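Local coordinates for FixG-related protein (Vibrio parahaemolyticus, PDB 2R39), which is of unknown function, its chain being the C-terminal Ig-like domain of a membrane protein whose family is assigned 4Fe-4S cluster binding and electron transport, at residues A[44-49]-A[66-71]; A[56-61]-A[85-90]; A[13-18]-A[33-38]. All coordinates share one frame; numbering follows the deposited sequence.

Interaction 1. Residues A[44-49]-A[66-71]; sequences QQVQEY and TIQVEP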
# COMPACT_ATOMS: atom_id res chain seq x y z
N GLN A 44 -2.24 8.36 -21.62
CA GLN A 44 -1.70 7.79 -22.85
C GLN A 44 -0.17 7.84 -22.88
O GLN A 44 0.44 7.55 -23.90
CB GLN A 44 -2.29 8.48 -24.09
CG GLN A 44 -3.79 8.28 -24.26
CD GLN A 44 -4.20 6.80 -24.30
OE1 GLN A 44 -5.02 6.34 -23.45
NE2 GLN A 44 -3.62 6.05 -25.27
N GLN A 45 0.44 8.20 -21.74
CA GLN A 45 1.90 8.23 -21.60
C GLN A 45 2.32 7.32 -20.44
O GLN A 45 1.51 7.05 -19.54
CB GLN A 45 2.38 9.66 -21.31
CG GLN A 45 2.29 10.65 -22.48
CD GLN A 45 3.18 11.88 -22.25
OE1 GLN A 45 3.42 12.29 -21.10
NE2 GLN A 45 3.66 12.47 -23.33
N VAL A 46 3.57 6.86 -20.46
CA VAL A 46 4.20 6.15 -19.33
C VAL A 46 4.25 7.09 -18.12
O VAL A 46 4.55 8.28 -18.27
CB VAL A 46 5.65 5.69 -19.68
CG1 VAL A 46 6.32 4.96 -18.49
CG2 VAL A 46 5.65 4.80 -20.90
N GLN A 47 3.95 6.57 -16.94
CA GLN A 47 3.99 7.37 -15.71
C GLN A 47 4.80 6.67 -14.61
O GLN A 47 4.97 5.45 -14.66
CB GLN A 47 2.56 7.68 -15.23
CG GLN A 47 1.62 8.31 -16.31
CD GLN A 47 1.99 9.73 -16.71
OE1 GLN A 47 2.82 10.38 -16.07
NE2 GLN A 47 1.38 10.22 -17.80
N GLU A 48 5.28 7.43 -13.63
CA GLU A 48 6.01 6.90 -12.46
C GLU A 48 5.26 7.25 -11.20
O GLU A 48 4.90 8.40 -10.99
CB GLU A 48 7.47 7.42 -12.34
CG GLU A 48 8.17 6.99 -10.99
CD GLU A 48 9.60 7.52 -10.76
OE1 GLU A 48 10.46 7.27 -11.62
OE2 GLU A 48 9.86 8.17 -9.70
N TYR A 49 5.03 6.25 -10.36
CA TYR A 49 4.29 6.44 -9.10
C TYR A 49 5.17 6.04 -7.90
O TYR A 49 6.01 5.15 -8.02
CB TYR A 49 2.97 5.65 -9.10
CG TYR A 49 2.11 5.84 -10.35
CD1 TYR A 49 1.60 7.09 -10.69
CD2 TYR A 49 1.79 4.77 -11.18
CE1 TYR A 49 0.80 7.27 -11.84
CE2 TYR A 49 0.98 4.94 -12.32
CZ TYR A 49 0.50 6.19 -12.64
OH TYR A 49 -0.29 6.37 -13.78
N THR A 66 8.32 2.23 -5.85
CA THR A 66 8.34 3.16 -6.96
C THR A 66 8.19 2.31 -8.21
O THR A 66 8.92 1.33 -8.37
CB THR A 66 9.68 3.95 -7.00
OG1 THR A 66 9.82 4.72 -5.80
CG2 THR A 66 9.73 4.89 -8.18
N ILE A 67 7.28 2.69 -9.10
CA ILE A 67 6.97 1.89 -10.29
C ILE A 67 6.82 2.73 -11.55
O ILE A 67 6.45 3.89 -11.48
CB ILE A 67 5.66 1.06 -10.09
CG1 ILE A 67 4.53 1.96 -9.55
CG2 ILE A 67 5.89 -0.09 -9.14
CD1 ILE A 67 3.18 1.29 -9.45
N GLN A 68 7.15 2.13 -12.71
CA GLN A 68 6.85 2.72 -14.01
C GLN A 68 5.68 1.95 -14.64
O GLN A 68 5.73 0.72 -14.76
CB GLN A 68 8.07 2.62 -14.95
CG GLN A 68 9.05 3.76 -14.85
CD GLN A 68 10.16 3.67 -15.88
OE1 GLN A 68 10.01 3.03 -16.94
NE2 GLN A 68 11.28 4.32 -15.59
N VAL A 69 4.64 2.68 -15.04
CA VAL A 69 3.41 2.07 -15.54
C VAL A 69 3.08 2.55 -16.96
O VAL A 69 3.07 3.76 -17.22
CB VAL A 69 2.22 2.34 -14.59
CG1 VAL A 69 0.99 1.51 -14.98
CG2 VAL A 69 2.61 2.05 -13.15
N GLU A 70 2.83 1.61 -17.87
CA GLU A 70 2.56 1.91 -19.28
C GLU A 70 1.13 2.42 -19.47
O GLU A 70 0.27 2.17 -18.62
CB GLU A 70 2.82 0.68 -20.15
CG GLU A 70 4.29 0.25 -20.26
CD GLU A 70 5.13 1.18 -21.11
OE1 GLU A 70 4.58 1.82 -22.03
OE2 GLU A 70 6.35 1.27 -20.87
N PRO A 71 0.86 3.14 -20.58
CA PRO A 71 -0.51 3.62 -20.85
C PRO A 71 -1.55 2.50 -20.78
O PRO A 71 -1.40 1.47 -21.46
CB PRO A 71 -0.42 4.19 -22.27
CG PRO A 71 0.99 4.52 -22.47
CD PRO A 71 1.81 3.60 -21.61

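Interaction 2. Residues A[56-61]-A[85-90]; sequences LNDVSW and PDKLNS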
# COMPACT_ATOMS: atom_id res chain seq x y z
N LEU A 56 1.08 4.29 10.70
CA LEU A 56 1.84 3.44 11.64
C LEU A 56 3.04 4.19 12.18
O LEU A 56 3.78 4.81 11.42
CB LEU A 56 2.28 2.14 10.94
CG LEU A 56 1.14 1.14 10.75
CD1 LEU A 56 1.42 0.11 9.65
CD2 LEU A 56 0.85 0.44 12.09
N ASN A 57 3.23 4.15 13.50
CA ASN A 57 4.34 4.87 14.16
C ASN A 57 5.68 4.13 14.05
O ASN A 57 6.76 4.71 14.24
CB ASN A 57 3.97 5.15 15.63
CG ASN A 57 2.78 6.10 15.75
OD1 ASN A 57 2.43 6.81 14.81
ND2 ASN A 57 2.17 6.12 16.91
N ASP A 58 5.60 2.85 13.74
CA ASP A 58 6.76 2.02 13.48
C ASP A 58 6.27 1.02 12.46
O ASP A 58 5.25 0.35 12.67
CB ASP A 58 7.22 1.31 14.76
CG ASP A 58 8.30 0.27 14.50
OD1 ASP A 58 7.97 -0.84 14.01
OD2 ASP A 58 9.48 0.56 14.78
N VAL A 59 6.97 0.93 11.32
CA VAL A 59 6.54 0.00 10.29
C VAL A 59 7.69 -0.30 9.34
O VAL A 59 8.57 0.55 9.08
CB VAL A 59 5.25 0.50 9.53
CG1 VAL A 59 5.49 1.85 8.85
CG2 VAL A 59 4.74 -0.54 8.51
N SER A 60 7.71 -1.55 8.89
CA SER A 60 8.54 -1.99 7.78
C SER A 60 7.66 -2.19 6.56
O SER A 60 6.52 -2.68 6.68
CB SER A 60 9.25 -3.29 8.13
OG SER A 60 10.11 -3.11 9.23
N TRP A 61 8.17 -1.75 5.42
CA TRP A 61 7.52 -1.94 4.13
C TRP A 61 8.26 -3.07 3.41
O TRP A 61 9.49 -3.14 3.43
CB TRP A 61 7.61 -0.64 3.32
CG TRP A 61 6.99 -0.67 1.95
CD1 TRP A 61 7.52 -1.26 0.81
CD2 TRP A 61 5.76 -0.05 1.54
NE1 TRP A 61 6.67 -1.05 -0.26
CE2 TRP A 61 5.59 -0.31 0.16
CE3 TRP A 61 4.78 0.70 2.22
CZ2 TRP A 61 4.47 0.14 -0.55
CZ3 TRP A 61 3.67 1.16 1.51
CH2 TRP A 61 3.52 0.88 0.14
N PRO A 85 5.01 -4.84 17.48
CA PRO A 85 3.74 -4.78 18.22
C PRO A 85 3.81 -3.90 19.48
O PRO A 85 2.81 -3.32 19.89
CB PRO A 85 3.46 -6.24 18.59
CG PRO A 85 4.81 -6.93 18.54
CD PRO A 85 5.54 -6.22 17.42
N ASP A 86 5.01 -3.81 20.07
CA ASP A 86 5.25 -2.94 21.22
C ASP A 86 5.04 -1.46 20.91
O ASP A 86 4.83 -0.66 21.81
CB ASP A 86 6.67 -3.14 21.77
CG ASP A 86 6.88 -4.52 22.37
OD1 ASP A 86 5.87 -5.23 22.62
OD2 ASP A 86 8.04 -4.91 22.59
N LYS A 87 5.07 -1.10 19.62
CA LYS A 87 4.89 0.30 19.24
C LYS A 87 3.51 0.55 18.59
O LYS A 87 3.22 1.67 18.16
CB LYS A 87 6.07 0.77 18.37
CG LYS A 87 7.41 0.69 19.16
CD LYS A 87 8.62 1.02 18.32
CE LYS A 87 9.91 0.87 19.15
NZ LYS A 87 9.78 1.54 20.48
N LEU A 88 2.67 -0.48 18.50
CA LEU A 88 1.30 -0.30 18.01
C LEU A 88 0.47 0.31 19.13
O LEU A 88 0.64 -0.05 20.29
CB LEU A 88 0.69 -1.64 17.54
CG LEU A 88 1.31 -2.35 16.31
CD1 LEU A 88 0.68 -3.74 16.17
CD2 LEU A 88 1.12 -1.60 15.02
N ASN A 89 -0.42 1.24 18.78
CA ASN A 89 -1.29 1.91 19.77
C ASN A 89 -2.39 0.97 20.29
O ASN A 89 -2.77 1.02 21.47
CB ASN A 89 -1.92 3.18 19.15
CG ASN A 89 -0.88 4.29 18.91
OD1 ASN A 89 0.21 4.28 19.47
ND2 ASN A 89 -1.24 5.25 18.06
N SER A 90 -2.86 0.11 19.39
CA SER A 90 -3.91 -0.87 19.66
C SER A 90 -3.85 -1.96 18.58
O SER A 90 -3.05 -1.88 17.66
CB SER A 90 -5.28 -0.20 19.59
OG SER A 90 -5.50 0.31 18.29
O HOH W 1 2.36 1.76 15.21

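Interaction 3. Residues A[13-18]-A[33-38]; sequences MSVIRD and NTYTLK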
# COMPACT_ATOMS: atom_id res chain seq x y z
N MSE A 13 -5.96 3.47 -8.10
CA MSE A 13 -5.43 2.45 -7.23
C MSE A 13 -6.53 1.90 -6.37
O MSE A 13 -7.36 2.64 -5.87
CB MSE A 13 -4.30 2.99 -6.33
CG MSE A 13 -3.76 1.92 -5.37
SE MSE A 13 -2.25 2.48 -4.30
CE MSE A 13 -3.13 3.90 -3.27
N SER A 14 -6.53 0.59 -6.20
CA SER A 14 -7.37 -0.05 -5.21
C SER A 14 -6.50 -0.97 -4.38
O SER A 14 -5.36 -1.27 -4.74
CB SER A 14 -8.57 -0.77 -5.86
OG SER A 14 -8.14 -1.77 -6.76
N VAL A 15 -7.03 -1.37 -3.24
CA VAL A 15 -6.29 -2.14 -2.26
C VAL A 15 -7.17 -3.28 -1.79
O VAL A 15 -8.34 -3.06 -1.50
CB VAL A 15 -5.92 -1.27 -1.03
CG1 VAL A 15 -5.34 -2.15 0.11
CG2 VAL A 15 -4.92 -0.19 -1.44
N ILE A 16 -6.60 -4.48 -1.75
CA ILE A 16 -7.21 -5.60 -1.05
C ILE A 16 -6.28 -6.02 0.08
O ILE A 16 -5.13 -6.40 -0.17
CB ILE A 16 -7.45 -6.82 -1.98
CG1 ILE A 16 -8.37 -6.44 -3.15
CG2 ILE A 16 -8.01 -8.00 -1.18
CD1 ILE A 16 -8.59 -7.54 -4.18
N ARG A 17 -6.77 -5.92 1.32
CA ARG A 17 -6.10 -6.54 2.44
C ARG A 17 -6.63 -7.96 2.51
O ARG A 17 -7.83 -8.16 2.51
CB ARG A 17 -6.37 -5.79 3.74
CG ARG A 17 -5.72 -6.43 4.97
CD ARG A 17 -6.10 -5.70 6.26
NE ARG A 17 -5.44 -6.34 7.40
CZ ARG A 17 -5.92 -7.41 8.02
NH1 ARG A 17 -7.07 -7.95 7.62
NH2 ARG A 17 -5.26 -7.95 9.04
N ASP A 18 -5.74 -8.94 2.57
CA ASP A 18 -6.14 -10.35 2.53
C ASP A 18 -6.97 -10.77 3.73
O ASP A 18 -6.66 -10.41 4.87
CB ASP A 18 -4.91 -11.23 2.40
CG ASP A 18 -4.13 -10.92 1.15
OD1 ASP A 18 -4.70 -11.05 0.06
OD2 ASP A 18 -2.96 -10.53 1.26
N ASN A 33 1.16 -7.89 8.02
CA ASN A 33 -0.13 -7.96 7.30
C ASN A 33 0.17 -7.95 5.82
O ASN A 33 1.05 -7.20 5.40
CB ASN A 33 -1.02 -6.73 7.59
CG ASN A 33 -1.86 -6.86 8.85
OD1 ASN A 33 -2.85 -6.14 9.02
ND2 ASN A 33 -1.47 -7.75 9.74
N THR A 34 -0.57 -8.73 5.04
CA THR A 34 -0.38 -8.75 3.58
C THR A 34 -1.51 -8.03 2.83
O THR A 34 -2.68 -8.03 3.26
CB THR A 34 -0.24 -10.17 3.02
OG1 THR A 34 -1.40 -10.94 3.34
CG2 THR A 34 1.02 -10.86 3.56
N TYR A 35 -1.13 -7.45 1.69
CA TYR A 35 -2.00 -6.62 0.85
C TYR A 35 -1.71 -6.86 -0.62
O TYR A 35 -0.60 -7.28 -0.98
CB TYR A 35 -1.74 -5.13 1.13
CG TYR A 35 -1.83 -4.74 2.59
CD1 TYR A 35 -3.02 -4.29 3.14
CD2 TYR A 35 -0.70 -4.82 3.42
CE1 TYR A 35 -3.10 -3.93 4.50
CE2 TYR A 35 -0.78 -4.47 4.77
CZ TYR A 35 -1.98 -4.03 5.30
OH TYR A 35 -2.04 -3.67 6.63
N THR A 36 -2.69 -6.57 -1.47
CA THR A 36 -2.43 -6.42 -2.90
C THR A 36 -2.92 -5.05 -3.38
O THR A 36 -4.10 -4.71 -3.21
CB THR A 36 -3.08 -7.55 -3.71
OG1 THR A 36 -2.62 -8.80 -3.21
CG2 THR A 36 -2.70 -7.44 -5.19
N LEU A 37 -2.00 -4.27 -3.93
CA LEU A 37 -2.36 -3.01 -4.56
C LEU A 37 -2.65 -3.23 -6.05
O LEU A 37 -1.90 -3.91 -6.72
CB LEU A 37 -1.23 -1.97 -4.40
CG LEU A 37 -0.62 -1.69 -3.02
CD1 LEU A 37 0.32 -0.47 -3.07
CD2 LEU A 37 -1.65 -1.50 -1.95
N LYS A 38 -3.74 -2.66 -6.55
CA LYS A 38 -4.03 -2.63 -7.98
C LYS A 38 -3.88 -1.20 -8.47
O LYS A 38 -4.53 -0.29 -7.96
CB LYS A 38 -5.44 -3.14 -8.26
CG LYS A 38 -5.87 -3.08 -9.74
CD LYS A 38 -7.30 -3.59 -9.95
CE LYS A 38 -7.39 -5.11 -9.76
NZ LYS A 38 -8.76 -5.68 -10.02

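Interaction 1. Residues A[44-49]-A[66-71]
The ring of Y49 meets V69 across an antiparallel strand pair at the margin of one sheet of the Ig-like sandwich, strand 66-69 being outermost. The ring edge does the touching: Y49 CE2 lies 3.4 Å from V69 CG2, with I67 CD1 also near the ring plane. Y49 CG stands anti to its carbonyl carbon (chi1 -49°), which turns the ring past I67, its cross-strand partner, toward V69, the partner of Q47; the Y49 and V69 side chains meet nearly at a right angle. Behind these contacts lies the backbone ladder. Q47 pairs with V69, and Y49 with I67, as hydrogen-bonded pairs, whereas E48 and Q68 form the non-hydrogen-bonded pair between them; the shortest bond, V69 N to Q47 O, measures 2.8 Å. Further out, L75 and L77 of strand 74-83 pack against I67, and V39 and L99 against Y49, so this face turns into the sandwich. Q47 is fixed from outside the pair, its NE2 by T43 and its OE1 by S103. At the ladder's end, N41 ND2 bridges the segments, donating to Q45 O and to V69 O, which also accepts from Q47 N. There E70 bends at chi2 (-72°), bringing E70 OE1 to 3.4 Å from V46 CG2.

Interaction 2. Residues A[56-61]-A[85-90]
L56 and L88 lie side by side and point the same way, joining two loops at one end of the Ig-like beta-sandwich: residues 56-59 precede strand 60-62, and the loop holding residues 85-90 links strand 74-83 to strand 92-101. Their methyls meet at L56 CD2 and L88 CD2, 3.6 Å apart, and F114 of strand 106-115 touches both leucines, so this apolar pair closes against the sandwich interior. The remaining side chains meet at the surface in other orientations. N57 and N89 cross at about a right angle with their amide planes 68° apart; N57 ND2 stays 3.7 Å from N89 ND2, a van der Waals approach without a hydrogen bond. D58 and K87 meet obliquely through the lysine's aliphatic part, K87 CD lying 3.7 Å from D58 OD2. K87 is extended as far as CE and bends only at its last torsion (chi4 -47°), with K87 NZ 5.8 Å from D58 OD2. That separation rules out a direct salt bridge, although the opposite charges may still attract weakly. The other carboxylate oxygen, D58 OD1, accepts from the backbone N of D84, just ahead of the 3-10 segment 85-87, and thus holds the aspartate beside that turn. Between the two backbones sits one bridging water, which accepts from N57 N at 3.1 Å and donates to K87 O at 3.1 Å.

Interaction 3. Residues A[13-18]-A[33-38]
The guanidinium of R17 has N33 OD1 at its edge and in its plane, gripped side-on by two nitrogens: R17 NE at 3.1 Å and R17 NH2 at 3.0 Å from N33 OD1. Relative to the amide, both donors stand well above the carbonyl plane on the same face, so neither uses a lone-pair direction; the guanidinium and amide planes are 66° apart. N33 OD1 also accepts from the backbone N of I115 in strand 106-115, which helps to set the amide's position. Y35 OH lies near the guanidinium edge as well, but bonds R113 O. The Y35 ring is met obliquely by the R17 side chain, R17 CG being 3.7 Å from Y35 CE1, while F97 makes an edge-to-face contact with the same ring. R17 reaches along Y35 to N33 because its chain is extended from CG, itself anti to the backbone N (chi1 177°), to NE. V15 and L37 continue this inward face, side by side, with V15 CG2 3.6 Å from L37 CD2; M13, a selenomethionine, touches L37 CD1 through its selenium. Where strand 11-17 ends, T34 OG1 donates to D18 OD2 at 2.6 Å, meeting the carboxylate on its anti side, and D18 N makes a longer bond to T34 O. Four backbone bonds, in the hydrogen-bonded pairs S14-K38 and I16-T36, fix the register. Outermost strand 11-17 thus pairs antiparallel with 31-41, and M13, V15 and Y35 pack on F97, L99 and I95 of the other sheet, the two-sheet packing of this Ig-like beta-sandwich.

Interactions 1 and 3 lie in different sheets of one Ig-like domain, and interaction 2 joins two loops. Interaction 3 pairs strands 11-17 and 31-41, its centre about 6 Å from that of the chain, whereas interaction 1 pairs strands 66-69 and 47-54; their centres are about 19 Å apart. Interaction 2 lies on the opposite side of the chain's centre from interaction 1, about 31 Å between contact centres; its touching residues 56-58 precede strand 60-62, which belongs to the sheet of interaction 3. None touches another: nearest atoms are about 5 Å apart for interactions 2 and 3 and about 7 Å for the other pairs. Strand 74-83 joins them, its side chains packing on residues of all three contacts.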